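Local coordinates for Kit ligand (Mus musculus, PDB 2O27), which acts as the dimeric cytokine ligand of the receptor tyrosine kinase KIT, bringing two receptors together and so triggering their autophosphorylation, at residues N22-T27 with T55-K60; C41-M46 with I121-D126; D75-I80 with E112-F117. All coordinates share one frame; numbering follows the deposited sequence.

Contact 1 (N22-T27 with T55-K60)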
ATOM      1  N   ASN A  22      -1.692   2.311   5.889  1.00 37.47           N
ATOM      2  CA  ASN A  22      -1.048   2.988   7.044  1.00 39.22           C
ATOM      3  C   ASN A  22       0.279   2.349   7.496  1.00 37.25           C
ATOM      4  O   ASN A  22       1.090   3.010   8.131  1.00 35.77           O
ATOM      5  CB  ASN A  22      -1.938   2.956   8.299  1.00 45.03           C
ATOM      6  CG  ASN A  22      -3.278   3.581   8.093  1.00 52.29           C
ATOM      7  OD1 ASN A  22      -3.395   4.664   7.518  1.00 58.21           O
ATOM      8  ND2 ASN A  22      -4.316   2.915   8.583  1.00 52.52           N
ATOM      9  N   ASP A  23       0.459   1.055   7.240  1.00 36.48           N
ATOM     10  CA  ASP A  23       1.685   0.362   7.639  1.00 35.28           C
ATOM     11  C   ASP A  23       2.654   0.078   6.491  1.00 34.35           C
ATOM     12  O   ASP A  23       3.671  -0.582   6.673  1.00 33.66           O
ATOM     13  CB  ASP A  23       1.361  -0.931   8.405  1.00 36.15           C
ATOM     14  CG  ASP A  23       0.458  -1.891   7.626  1.00 38.61           C
ATOM     15  OD1 ASP A  23      -0.208  -1.478   6.657  1.00 40.75           O
ATOM     16  OD2 ASP A  23       0.403  -3.082   8.008  1.00 42.63           O
ATOM     17  N   TYR A  24       2.348   0.591   5.304  1.00 32.79           N
ATOM     18  CA  TYR A  24       3.253   0.403   4.170  1.00 32.95           C
ATOM     19  C   TYR A  24       4.487   1.282   4.429  1.00 33.85           C
ATOM     20  O   TYR A  24       4.349   2.474   4.641  1.00 33.24           O
ATOM     21  CB  TYR A  24       2.571   0.866   2.880  1.00 32.17           C
ATOM     22  CG  TYR A  24       3.386   0.634   1.633  1.00 32.25           C
ATOM     23  CD1 TYR A  24       3.799  -0.644   1.294  1.00 29.43           C
ATOM     24  CD2 TYR A  24       3.720   1.684   0.782  1.00 31.67           C
ATOM     25  CE1 TYR A  24       4.521  -0.883   0.149  1.00 31.11           C
ATOM     26  CE2 TYR A  24       4.454   1.452  -0.392  1.00 32.72           C
ATOM     27  CZ  TYR A  24       4.848   0.166  -0.699  1.00 31.23           C
ATOM     28  OH  TYR A  24       5.544  -0.107  -1.849  1.00 31.76           O
ATOM     29  N   MET A  25       5.687   0.699   4.380  1.00 35.35           N
ATOM     30  CA  MET A  25       6.920   1.442   4.614  1.00 34.07           C
ATOM     31  C   MET A  25       7.540   1.989   3.318  1.00 34.20           C
ATOM     32  O   MET A  25       7.859   1.246   2.380  1.00 33.39           O
ATOM     33  CB  MET A  25       7.947   0.561   5.350  1.00 37.07           C
ATOM     34  CG  MET A  25       7.597   0.195   6.798  1.00 40.04           C
ATOM     35  SD  MET A  25       6.853   1.537   7.783  1.00 48.60           S
ATOM     36  CE  MET A  25       8.321   2.388   8.358  1.00 49.62           C
ATOM     37  N   ILE A  26       7.697   3.306   3.257  1.00 32.20           N
ATOM     38  CA  ILE A  26       8.280   3.895   2.071  1.00 31.48           C
ATOM     39  C   ILE A  26       9.710   4.276   2.377  1.00 32.37           C
ATOM     40  O   ILE A  26       9.970   5.096   3.257  1.00 29.02           O
ATOM     41  CB  ILE A  26       7.514   5.136   1.611  1.00 31.80           C
ATOM     42  CG1 ILE A  26       6.072   4.757   1.242  1.00 31.78           C
ATOM     43  CG2 ILE A  26       8.254   5.787   0.439  1.00 29.31           C
ATOM     44  CD1 ILE A  26       5.174   5.934   1.097  1.00 27.32           C
ATOM     45  N   THR A  27      10.625   3.665   1.637  1.00 32.32           N
ATOM     46  CA  THR A  27      12.052   3.896   1.798  1.00 34.55           C
ATOM     47  C   THR A  27      12.550   5.215   1.223  1.00 33.74           C
ATOM     48  O   THR A  27      12.303   5.528   0.064  1.00 32.89           O
ATOM     49  CB  THR A  27      12.853   2.746   1.156  1.00 36.68           C
ATOM     50  OG1 THR A  27      12.544   1.527   1.840  1.00 40.93           O
ATOM     51  CG2 THR A  27      14.358   2.999   1.282  1.00 41.01           C
ATOM     52  N   THR A  55      10.134   7.387  -7.738  1.00 31.41           N
ATOM     53  CA  THR A  55      10.357   6.462  -8.842  1.00 33.51           C
ATOM     54  C   THR A  55      10.072   5.033  -8.379  1.00 33.85           C
ATOM     55  O   THR A  55       9.311   4.304  -9.011  1.00 32.28           O
ATOM     56  CB  THR A  55      11.810   6.546  -9.347  1.00 32.93           C
ATOM     57  OG1 THR A  55      11.974   7.763 -10.076  1.00 34.39           O
ATOM     58  CG2 THR A  55      12.153   5.362 -10.254  1.00 35.18           C
ATOM     59  N   THR A  56      10.701   4.649  -7.272  1.00 34.27           N
ATOM     60  CA  THR A  56      10.530   3.327  -6.696  1.00 34.77           C
ATOM     61  C   THR A  56       9.065   3.074  -6.317  1.00 35.29           C
ATOM     62  O   THR A  56       8.524   2.002  -6.599  1.00 34.68           O
ATOM     63  CB  THR A  56      11.452   3.181  -5.449  1.00 37.48           C
ATOM     64  OG1 THR A  56      12.820   3.050  -5.877  1.00 40.19           O
ATOM     65  CG2 THR A  56      11.060   1.985  -4.609  1.00 37.41           C
ATOM     66  N   LEU A  57       8.418   4.067  -5.695  1.00 33.16           N
ATOM     67  CA  LEU A  57       7.019   3.941  -5.277  1.00 33.28           C
ATOM     68  C   LEU A  57       6.084   3.708  -6.469  1.00 33.29           C
ATOM     69  O   LEU A  57       5.228   2.822  -6.427  1.00 32.70           O
ATOM     70  CB  LEU A  57       6.542   5.206  -4.546  1.00 33.56           C
ATOM     71  CG  LEU A  57       5.737   5.167  -3.234  1.00 36.27           C
ATOM     72  CD1 LEU A  57       4.692   6.300  -3.294  1.00 35.72           C
ATOM     73  CD2 LEU A  57       5.060   3.818  -2.977  1.00 31.99           C
ATOM     74  N   LEU A  58       6.244   4.523  -7.513  1.00 33.98           N
ATOM     75  CA  LEU A  58       5.412   4.434  -8.711  1.00 33.82           C
ATOM     76  C   LEU A  58       5.383   3.033  -9.336  1.00 34.45           C
ATOM     77  O   LEU A  58       4.332   2.541  -9.737  1.00 33.98           O
ATOM     78  CB  LEU A  58       5.884   5.434  -9.774  1.00 34.14           C
ATOM     79  CG  LEU A  58       4.981   5.463 -11.024  1.00 36.04           C
ATOM     80  CD1 LEU A  58       3.631   6.054 -10.656  1.00 32.77           C
ATOM     81  CD2 LEU A  58       5.639   6.289 -12.141  1.00 36.34           C
ATOM     82  N   ASP A  59       6.545   2.409  -9.412  1.00 35.92           N
ATOM     83  CA  ASP A  59       6.679   1.083  -9.993  1.00 35.97           C
ATOM     84  C   ASP A  59       5.909   0.024  -9.190  1.00 35.96           C
ATOM     85  O   ASP A  59       5.847  -1.141  -9.578  1.00 36.44           O
ATOM     86  CB  ASP A  59       8.162   0.743 -10.074  1.00 34.84           C
ATOM     87  CG  ASP A  59       8.418  -0.695 -10.481  1.00 38.52           C
ATOM     88  OD1 ASP A  59       8.838  -1.493  -9.624  1.00 37.10           O
ATOM     89  OD2 ASP A  59       8.199  -1.021 -11.661  1.00 39.47           O
ATOM     90  N   LYS A  60       5.302   0.435  -8.081  1.00 34.33           N
ATOM     91  CA  LYS A  60       4.561  -0.523  -7.284  1.00 31.82           C
ATOM     92  C   LYS A  60       3.075  -0.538  -7.624  1.00 32.35           C
ATOM     93  O   LYS A  60       2.341  -1.348  -7.107  1.00 31.58           O
ATOM     94  CB  LYS A  60       4.772  -0.258  -5.788  1.00 31.93           C
ATOM     95  CG  LYS A  60       6.050  -0.893  -5.227  1.00 36.59           C
ATOM     96  CD  LYS A  60       7.311  -0.299  -5.819  1.00 40.60           C
ATOM     97  CE  LYS A  60       8.521  -1.249  -5.712  1.00 39.50           C
ATOM     98  NZ  LYS A  60       8.684  -1.801  -4.358  1.00 43.87           N
TER
HETATM   99  O   HOH W   1       8.139   1.100  -2.952  1.00 55.61           O
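Y24 meets L57 and K60 where the lead-in to strand 26-30 passes the C-terminal end of helix 43-58, in the four-helix-bundle cytokine fold of stem cell factor. The packed part is apolar and buried. CD2 of L57 comes up to the edge of the Y24 ring, close to its plane, at 3.6 Å from CE2. The two side chains slide past one another in opposite directions. CG of Y24 stands anti to its own backbone N (chi1 -176°), which carries the ring over to the helix. CD1 of I26 lies 4.4 Å from CD1 of L57, a slacker touch. Both branches of L57 are thus used, one on the tyrosine and one on the isoleucine, while I74 of helix 70-91 also packs on this leucine. I26 also packs on P110 and F113 of helix 110-124.

Toward the ring's hydroxyl the contact turns polar, and here it reaches the partly exposed K60. The chain of K60 crosses the tyrosine at about a right angle, with CG 3.5 Å from Y24 OH. The polar groups at this end face the dimer partner: D23 of the second subunit hydrogen-bonds to Y24 OH through OD1 and, between subunits, forms a salt bridge to K60 NZ through OD2. Within the chain no direct hydrogen bond joins the two segments; they are linked through water, which donates to Y24 OH at 3.1 Å and only weakly accepts from K60 NZ at 3.3 Å.

Contact 2 (C41-M46 with I121-D126)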
ATOM      1  N   CYS A  41      21.236  24.051   2.712  1.00 43.29           N
ATOM      2  CA  CYS A  41      22.152  22.972   3.077  1.00 41.86           C
ATOM      3  C   CYS A  41      21.638  21.598   2.667  1.00 39.88           C
ATOM      4  O   CYS A  41      22.422  20.686   2.429  1.00 38.67           O
ATOM      5  CB  CYS A  41      22.368  22.930   4.591  1.00 44.46           C
ATOM      6  SG  CYS A  41      23.212  24.367   5.328  1.00 47.69           S
ATOM      7  N   TRP A  42      20.322  21.446   2.575  1.00 38.98           N
ATOM      8  CA  TRP A  42      19.778  20.132   2.281  1.00 37.88           C
ATOM      9  C   TRP A  42      18.756  19.983   1.153  1.00 38.77           C
ATOM     10  O   TRP A  42      18.535  18.873   0.687  1.00 41.22           O
ATOM     11  CB  TRP A  42      19.171  19.561   3.574  1.00 35.93           C
ATOM     12  CG  TRP A  42      18.162  20.467   4.224  1.00 36.15           C
ATOM     13  CD1 TRP A  42      18.389  21.378   5.228  1.00 35.73           C
ATOM     14  CD2 TRP A  42      16.753  20.546   3.923  1.00 34.33           C
ATOM     15  NE1 TRP A  42      17.215  22.013   5.567  1.00 33.86           N
ATOM     16  CE2 TRP A  42      16.196  21.526   4.784  1.00 34.70           C
ATOM     17  CE3 TRP A  42      15.914  19.889   3.010  1.00 33.38           C
ATOM     18  CZ2 TRP A  42      14.833  21.858   4.761  1.00 32.69           C
ATOM     19  CZ3 TRP A  42      14.555  20.218   2.987  1.00 33.49           C
ATOM     20  CH2 TRP A  42      14.031  21.198   3.861  1.00 33.89           C
ATOM     21  N   LEU A  43      18.136  21.079   0.720  1.00 38.40           N
ATOM     22  CA  LEU A  43      17.103  20.998  -0.304  1.00 38.75           C
ATOM     23  C   LEU A  43      17.437  20.222  -1.573  1.00 38.09           C
ATOM     24  O   LEU A  43      16.680  19.328  -1.969  1.00 37.24           O
ATOM     25  CB  LEU A  43      16.619  22.384  -0.716  1.00 39.65           C
ATOM     26  CG  LEU A  43      15.103  22.600  -0.644  1.00 39.96           C
ATOM     27  CD1 LEU A  43      14.698  23.628  -1.686  1.00 38.31           C
ATOM     28  CD2 LEU A  43      14.359  21.300  -0.868  1.00 40.32           C
ATOM     29  N   ARG A  44      18.540  20.580  -2.220  1.00 37.64           N
ATOM     30  CA  ARG A  44      18.941  19.926  -3.448  1.00 36.97           C
ATOM     31  C   ARG A  44      19.044  18.410  -3.298  1.00 36.93           C
ATOM     32  O   ARG A  44      18.507  17.648  -4.122  1.00 34.85           O
ATOM     33  CB  ARG A  44      20.267  20.504  -3.942  1.00 36.08           C
ATOM     34  CG  ARG A  44      20.746  19.948  -5.267  1.00 36.13           C
ATOM     35  CD  ARG A  44      21.874  18.969  -5.033  1.00 38.71           C
ATOM     36  NE  ARG A  44      22.453  18.397  -6.247  1.00 37.86           N
ATOM     37  CZ  ARG A  44      23.388  17.451  -6.217  1.00 40.45           C
ATOM     38  NH1 ARG A  44      23.823  17.011  -5.045  1.00 40.65           N
ATOM     39  NH2 ARG A  44      23.869  16.927  -7.337  1.00 38.12           N
ATOM     40  N   ASP A  45      19.745  17.976  -2.260  1.00 36.56           N
ATOM     41  CA  ASP A  45      19.900  16.561  -2.023  1.00 38.53           C
ATOM     42  C   ASP A  45      18.553  15.920  -1.709  1.00 38.37           C
ATOM     43  O   ASP A  45      18.246  14.862  -2.232  1.00 36.58           O
ATOM     44  CB  ASP A  45      20.866  16.304  -0.869  1.00 40.09           C
ATOM     45  CG  ASP A  45      22.302  16.606  -1.238  1.00 42.85           C
ATOM     46  OD1 ASP A  45      22.693  16.316  -2.374  1.00 43.87           O
ATOM     47  OD2 ASP A  45      23.053  17.119  -0.394  1.00 46.25           O
ATOM     48  N   MET A  46      17.751  16.571  -0.872  1.00 36.65           N
ATOM     49  CA  MET A  46      16.456  16.010  -0.501  1.00 38.31           C
ATOM     50  C   MET A  46      15.494  15.868  -1.675  1.00 37.21           C
ATOM     51  O   MET A  46      14.725  14.905  -1.752  1.00 35.88           O
ATOM     52  CB  MET A  46      15.790  16.848   0.590  1.00 40.23           C
ATOM     53  CG  MET A  46      16.023  16.299   2.008  1.00 44.02           C
ATOM     54  SD  MET A  46      15.390  14.597   2.248  1.00 45.73           S
ATOM     55  CE  MET A  46      13.724  14.810   1.748  1.00 38.70           C
ATOM     56  N   ILE A 121       8.898  20.832  -0.243  1.00 42.77           N
ATOM     57  CA  ILE A 121       8.244  21.711  -1.190  1.00 43.48           C
ATOM     58  C   ILE A 121       8.147  23.119  -0.623  1.00 43.96           C
ATOM     59  O   ILE A 121       8.460  24.092  -1.307  1.00 43.88           O
ATOM     60  CB  ILE A 121       6.842  21.203  -1.508  1.00 41.19           C
ATOM     61  CG1 ILE A 121       6.950  19.866  -2.247  1.00 42.87           C
ATOM     62  CG2 ILE A 121       6.074  22.248  -2.307  1.00 43.20           C
ATOM     63  CD1 ILE A 121       7.754  19.930  -3.542  1.00 39.67           C
ATOM     64  N   ASP A 122       7.716  23.221   0.629  1.00 45.43           N
ATOM     65  CA  ASP A 122       7.584  24.521   1.266  1.00 47.82           C
ATOM     66  C   ASP A 122       8.920  25.225   1.341  1.00 48.14           C
ATOM     67  O   ASP A 122       9.010  26.414   1.054  1.00 48.76           O
ATOM     68  CB  ASP A 122       6.977  24.381   2.663  1.00 49.94           C
ATOM     69  CG  ASP A 122       5.518  23.973   2.616  1.00 52.80           C
ATOM     70  OD1 ASP A 122       4.871  24.235   1.581  1.00 52.90           O
ATOM     71  OD2 ASP A 122       5.014  23.405   3.608  1.00 56.62           O
ATOM     72  N   ALA A 123       9.959  24.483   1.708  1.00 49.66           N
ATOM     73  CA  ALA A 123      11.294  25.043   1.802  1.00 51.95           C
ATOM     74  C   ALA A 123      11.697  25.614   0.445  1.00 53.80           C
ATOM     75  O   ALA A 123      12.343  26.656   0.359  1.00 52.00           O
ATOM     76  CB  ALA A 123      12.271  23.972   2.229  1.00 52.35           C
ATOM     77  N   PHE A 124      11.315  24.912  -0.615  1.00 57.35           N
ATOM     78  CA  PHE A 124      11.619  25.352  -1.967  1.00 59.54           C
ATOM     79  C   PHE A 124      10.902  26.663  -2.196  1.00 61.56           C
ATOM     80  O   PHE A 124      11.424  27.553  -2.846  1.00 62.08           O
ATOM     81  CB  PHE A 124      11.129  24.325  -2.986  1.00 59.21           C
ATOM     82  CG  PHE A 124      11.390  24.717  -4.410  1.00 59.76           C
ATOM     83  CD1 PHE A 124      12.671  24.629  -4.946  1.00 60.40           C
ATOM     84  CD2 PHE A 124      10.353  25.176  -5.219  1.00 60.10           C
ATOM     85  CE1 PHE A 124      12.916  24.990  -6.269  1.00 60.77           C
ATOM     86  CE2 PHE A 124      10.584  25.542  -6.542  1.00 59.84           C
ATOM     87  CZ  PHE A 124      11.867  25.449  -7.070  1.00 61.20           C
ATOM     88  N   LYS A 125       9.701  26.781  -1.642  1.00 65.30           N
ATOM     89  CA  LYS A 125       8.898  27.984  -1.805  1.00 68.44           C
ATOM     90  C   LYS A 125       9.429  29.199  -1.053  1.00 69.84           C
ATOM     91  O   LYS A 125       8.790  30.248  -1.047  1.00 70.57           O
ATOM     92  CB  LYS A 125       7.454  27.726  -1.364  1.00 69.42           C
ATOM     93  CG  LYS A 125       6.736  26.621  -2.126  1.00 71.62           C
ATOM     94  CD  LYS A 125       5.228  26.705  -1.914  1.00 73.81           C
ATOM     95  CE  LYS A 125       4.868  26.684  -0.431  1.00 76.65           C
ATOM     96  NZ  LYS A 125       3.417  26.936  -0.186  1.00 78.40           N
ATOM     97  N   ASP A 126      10.588  29.072  -0.418  1.00 71.74           N
ATOM     98  CA  ASP A 126      11.145  30.195   0.333  1.00 72.70           C
ATOM     99  C   ASP A 126      12.659  30.155   0.294  1.00 72.75           C
ATOM    100  O   ASP A 126      13.335  30.699   1.166  1.00 72.14           O
ATOM    101  CB  ASP A 126      10.669  30.145   1.786  1.00 74.43           C
ATOM    102  CG  ASP A 126       9.161  30.010   1.903  1.00 75.71           C
ATOM    103  OD1 ASP A 126       8.436  30.882   1.373  1.00 76.26           O
ATOM    104  OD2 ASP A 126       8.700  29.031   2.529  1.00 76.01           O
TER
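The indole of W42 and the phenyl ring of F124 flank this helix-helix contact of the four-helix-bundle cytokine fold, made where helix 43-58 starts and helix 110-124 ends. CB of A123 approaches the six-membered part of the indole obliquely, 3.7 Å from CH2 of W42, and CB of M46, one turn further along the tryptophan's own segment, sits at the indole edge in its plane. The F124 ring is met at its edge too, by CD1 of L43, which lies near the ring plane and 4.0 Å from CD1 of F124.

L43 packs on both A123 and F124. Its CG is 4.3 Å from CB of A123, and its CD1, besides meeting the phenylalanine's ring edge, comes within 3.5 Å of CA of F124. The methyl of A123 is therefore touched twice from the opposite segment, by CH2 of the tryptophan and by CG of the leucine.

W42 is the N-cap residue of helix 43-58, and its CG is placed between the backbone N and the carbonyl carbon (chi1 54°), which brings the six-membered end of the indole to A123. The ring nitrogen is satisfied from the connecting loop, NE1 bonding to O of L37. F124 instead has CG anti to its backbone N (chi1 179°), and its ring goes on to pack against L84, C87 and M88 of helix 70-91. Next to the cap the chain is tied covalently, C41 being disulfide-bonded to C136. The first turn of the helix is closed by the backbone bond from M46 N to W42 O, 2.9 Å long.

Contact 3 (D75-I80 with E112-F117)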
ATOM      1  N   ASP A  75       2.597   9.794 -10.052  1.00 32.70           N
ATOM      2  CA  ASP A  75       3.267  10.164 -11.290  1.00 34.34           C
ATOM      3  C   ASP A  75       3.302  11.691 -11.421  1.00 34.90           C
ATOM      4  O   ASP A  75       4.294  12.259 -11.863  1.00 36.02           O
ATOM      5  CB  ASP A  75       2.539   9.558 -12.506  1.00 32.48           C
ATOM      6  CG  ASP A  75       3.222   9.909 -13.828  1.00 33.58           C
ATOM      7  OD1 ASP A  75       2.552  10.482 -14.692  1.00 34.64           O
ATOM      8  OD2 ASP A  75       4.420   9.616 -14.004  1.00 32.55           O
ATOM      9  N   LYS A  76       2.205  12.340 -11.049  1.00 35.71           N
ATOM     10  CA  LYS A  76       2.111  13.792 -11.108  1.00 39.99           C
ATOM     11  C   LYS A  76       3.107  14.406 -10.128  1.00 39.78           C
ATOM     12  O   LYS A  76       3.798  15.364 -10.461  1.00 42.20           O
ATOM     13  CB  LYS A  76       0.691  14.240 -10.753  1.00 43.63           C
ATOM     14  CG  LYS A  76       0.546  15.732 -10.472  1.00 46.36           C
ATOM     15  CD  LYS A  76       0.717  16.578 -11.726  1.00 50.15           C
ATOM     16  CE  LYS A  76       0.664  18.067 -11.400  1.00 51.71           C
ATOM     17  NZ  LYS A  76      -0.570  18.437 -10.650  1.00 53.58           N
ATOM     18  N   LEU A  77       3.180  13.840  -8.923  1.00 37.07           N
ATOM     19  CA  LEU A  77       4.103  14.323  -7.896  1.00 34.57           C
ATOM     20  C   LEU A  77       5.549  14.134  -8.337  1.00 33.26           C
ATOM     21  O   LEU A  77       6.414  14.930  -7.997  1.00 32.47           O
ATOM     22  CB  LEU A  77       3.853  13.596  -6.565  1.00 32.44           C
ATOM     23  CG  LEU A  77       2.562  13.964  -5.830  1.00 32.83           C
ATOM     24  CD1 LEU A  77       2.440  13.197  -4.525  1.00 32.99           C
ATOM     25  CD2 LEU A  77       2.578  15.444  -5.532  1.00 33.06           C
ATOM     26  N   GLY A  78       5.809  13.077  -9.104  1.00 33.86           N
ATOM     27  CA  GLY A  78       7.160  12.818  -9.571  1.00 33.18           C
ATOM     28  C   GLY A  78       7.593  13.837 -10.611  1.00 34.62           C
ATOM     29  O   GLY A  78       8.748  14.229 -10.673  1.00 31.88           O
ATOM     30  N   LYS A  79       6.658  14.272 -11.443  1.00 35.23           N
ATOM     31  CA  LYS A  79       6.981  15.264 -12.462  1.00 38.17           C
ATOM     32  C   LYS A  79       7.263  16.629 -11.812  1.00 37.91           C
ATOM     33  O   LYS A  79       8.163  17.350 -12.253  1.00 39.09           O
ATOM     34  CB  LYS A  79       5.839  15.380 -13.476  1.00 39.98           C
ATOM     35  CG  LYS A  79       5.622  14.113 -14.286  1.00 44.21           C
ATOM     36  CD  LYS A  79       4.675  14.341 -15.440  1.00 46.68           C
ATOM     37  CE  LYS A  79       4.650  13.138 -16.360  1.00 49.83           C
ATOM     38  NZ  LYS A  79       3.764  13.372 -17.532  1.00 56.17           N
ATOM     39  N   ILE A  80       6.504  16.962 -10.764  1.00 36.44           N
ATOM     40  CA  ILE A  80       6.679  18.229 -10.044  1.00 36.97           C
ATOM     41  C   ILE A  80       8.094  18.233  -9.486  1.00 34.86           C
ATOM     42  O   ILE A  80       8.799  19.233  -9.537  1.00 34.55           O
ATOM     43  CB  ILE A  80       5.712  18.366  -8.842  1.00 38.26           C
ATOM     44  CG1 ILE A  80       4.255  18.344  -9.313  1.00 40.40           C
ATOM     45  CG2 ILE A  80       6.031  19.643  -8.058  1.00 35.90           C
ATOM     46  CD1 ILE A  80       3.803  19.582 -10.053  1.00 46.63           C
ATOM     47  N   GLU A 112       4.158  10.135   7.025  1.00 32.10           N
ATOM     48  CA  GLU A 112       5.465  10.694   7.318  1.00 33.04           C
ATOM     49  C   GLU A 112       6.262  11.024   6.074  1.00 32.73           C
ATOM     50  O   GLU A 112       6.993  12.028   6.028  1.00 33.83           O
ATOM     51  CB  GLU A 112       6.267   9.707   8.161  1.00 35.00           C
ATOM     52  CG  GLU A 112       5.711   9.510   9.554  1.00 38.98           C
ATOM     53  CD  GLU A 112       6.380   8.372  10.296  1.00 42.26           C
ATOM     54  OE1 GLU A 112       6.069   8.208  11.495  1.00 47.15           O
ATOM     55  OE2 GLU A 112       7.201   7.643   9.690  1.00 42.58           O
ATOM     56  N   PHE A 113       6.154  10.162   5.067  1.00 29.86           N
ATOM     57  CA  PHE A 113       6.894  10.367   3.849  1.00 30.24           C
ATOM     58  C   PHE A 113       6.444  11.655   3.190  1.00 30.15           C
ATOM     59  O   PHE A 113       7.264  12.515   2.839  1.00 29.47           O
ATOM     60  CB  PHE A 113       6.665   9.226   2.872  1.00 27.44           C
ATOM     61  CG  PHE A 113       7.331   9.440   1.559  1.00 24.77           C
ATOM     62  CD1 PHE A 113       8.694   9.224   1.421  1.00 26.64           C
ATOM     63  CD2 PHE A 113       6.611   9.904   0.470  1.00 24.14           C
ATOM     64  CE1 PHE A 113       9.337   9.467   0.220  1.00 23.25           C
ATOM     65  CE2 PHE A 113       7.243  10.152  -0.729  1.00 23.77           C
ATOM     66  CZ  PHE A 113       8.620   9.931  -0.852  1.00 23.30           C
ATOM     67  N   PHE A 114       5.132  11.777   3.043  1.00 32.25           N
ATOM     68  CA  PHE A 114       4.556  12.925   2.386  1.00 34.88           C
ATOM     69  C   PHE A 114       4.579  14.201   3.212  1.00 37.15           C
ATOM     70  O   PHE A 114       4.289  15.285   2.695  1.00 37.84           O
ATOM     71  CB  PHE A 114       3.159  12.576   1.883  1.00 32.70           C
ATOM     72  CG  PHE A 114       3.181  11.666   0.672  1.00 35.34           C
ATOM     73  CD1 PHE A 114       2.873  10.320   0.785  1.00 33.90           C
ATOM     74  CD2 PHE A 114       3.595  12.160  -0.578  1.00 34.65           C
ATOM     75  CE1 PHE A 114       2.982   9.467  -0.331  1.00 38.29           C
ATOM     76  CE2 PHE A 114       3.709  11.317  -1.681  1.00 35.97           C
ATOM     77  CZ  PHE A 114       3.407   9.974  -1.560  1.00 35.77           C
ATOM     78  N   SER A 115       4.933  14.056   4.489  1.00 37.56           N
ATOM     79  CA  SER A 115       5.085  15.195   5.388  1.00 40.98           C
ATOM     80  C   SER A 115       6.455  15.788   5.052  1.00 38.34           C
ATOM     81  O   SER A 115       6.616  17.001   5.012  1.00 39.00           O
ATOM     82  CB  SER A 115       5.065  14.732   6.844  1.00 43.95           C
ATOM     83  OG  SER A 115       5.424  15.791   7.717  1.00 49.85           O
ATOM     84  N   ILE A 116       7.434  14.909   4.819  1.00 37.82           N
ATOM     85  CA  ILE A 116       8.790  15.299   4.450  1.00 36.69           C
ATOM     86  C   ILE A 116       8.749  15.976   3.091  1.00 36.76           C
ATOM     87  O   ILE A 116       9.484  16.928   2.836  1.00 36.19           O
ATOM     88  CB  ILE A 116       9.735  14.073   4.308  1.00 37.02           C
ATOM     89  CG1 ILE A 116       9.741  13.256   5.601  1.00 38.51           C
ATOM     90  CG2 ILE A 116      11.116  14.523   3.926  1.00 37.38           C
ATOM     91  CD1 ILE A 116       9.891  14.086   6.858  1.00 36.59           C
ATOM     92  N   PHE A 117       7.896  15.439   2.222  1.00 37.39           N
ATOM     93  CA  PHE A 117       7.713  15.939   0.866  1.00 38.18           C
ATOM     94  C   PHE A 117       7.132  17.355   0.915  1.00 38.34           C
ATOM     95  O   PHE A 117       7.648  18.272   0.268  1.00 38.05           O
ATOM     96  CB  PHE A 117       6.776  14.984   0.104  1.00 35.94           C
ATOM     97  CG  PHE A 117       6.370  15.476  -1.251  1.00 35.97           C
ATOM     98  CD1 PHE A 117       7.003  15.011  -2.400  1.00 34.63           C
ATOM     99  CD2 PHE A 117       5.372  16.430  -1.379  1.00 35.87           C
ATOM    100  CE1 PHE A 117       6.647  15.500  -3.647  1.00 35.39           C
ATOM    101  CE2 PHE A 117       5.014  16.923  -2.627  1.00 36.43           C
ATOM    102  CZ  PHE A 117       5.653  16.457  -3.763  1.00 35.67           C
TER
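L77 carries the whole of the first segment's side of this contact, meeting F114 and F117 with one methyl each. Ahead of it in the chain, D75 and K76 face other parts of the structure, D75 packing on L58 of helix 43-58 and K76 on K11.

The first side-chain bond of L77 points toward helix 110-124, and the fork of the leucine opens onto two aromatic residues. CD1 goes to F114, 3.6 Å from CE2, and CD2 goes to F117, 3.7 Å from CZ and 4.1 Å from CE2. Both methyls come in obliquely to their rings. Further along, I80 also starts out toward helix 110-124, but its chain then leads away, so that the leucine alone does the touching.

Helices 70-91 and 110-124 are two members of the four-helix bundle of this cytokine, and the contact lies near the centre of the molecule, in its hydrophobic core. I13 of the short helix 13-18 packs on L77, F114 and F117 alike, so a third helix closes over the same cluster. L16 of that helix and L20 just beyond it also touch F114.

The two phenylalanines reach the leucine by different routes. F117 has CG anti to the backbone N (chi1 173°); its first bond points toward helix 70-91, and the ring end touches L77. F114 has CG anti to the carbonyl carbon (chi1 -73°) and brings only its ring end near. One face of the F114 ring is occupied by its neighbour in sequence: F113 turns its ring edge to that face, with CD2 of F113 3.6 Å above the plane of the F114 ring and over its centre.

How the contacts relate
Contact 3 is the most central of the three, purely apolar, its centre about 5 Å from that of the chain. Contacts 1 and 3 are buried, contact 2 only partly. Contacts 1 and 2 lie on opposite sides of the chain's centre, their own centres about 22 Å apart, and use the two ends of helix 43-58. Contact 1 borders the second subunit and adds water and charge to its apolar part; contact 2 touches no other chain of the assembly and stays apolar across its segments. Contact 3 joins the others: I26 CG2 packs on F113 CD1 at 3.6 Å, and M46 CE on I116 CG2 at 3.4 Å. Contacts 2 and 3 also share helix 110-124.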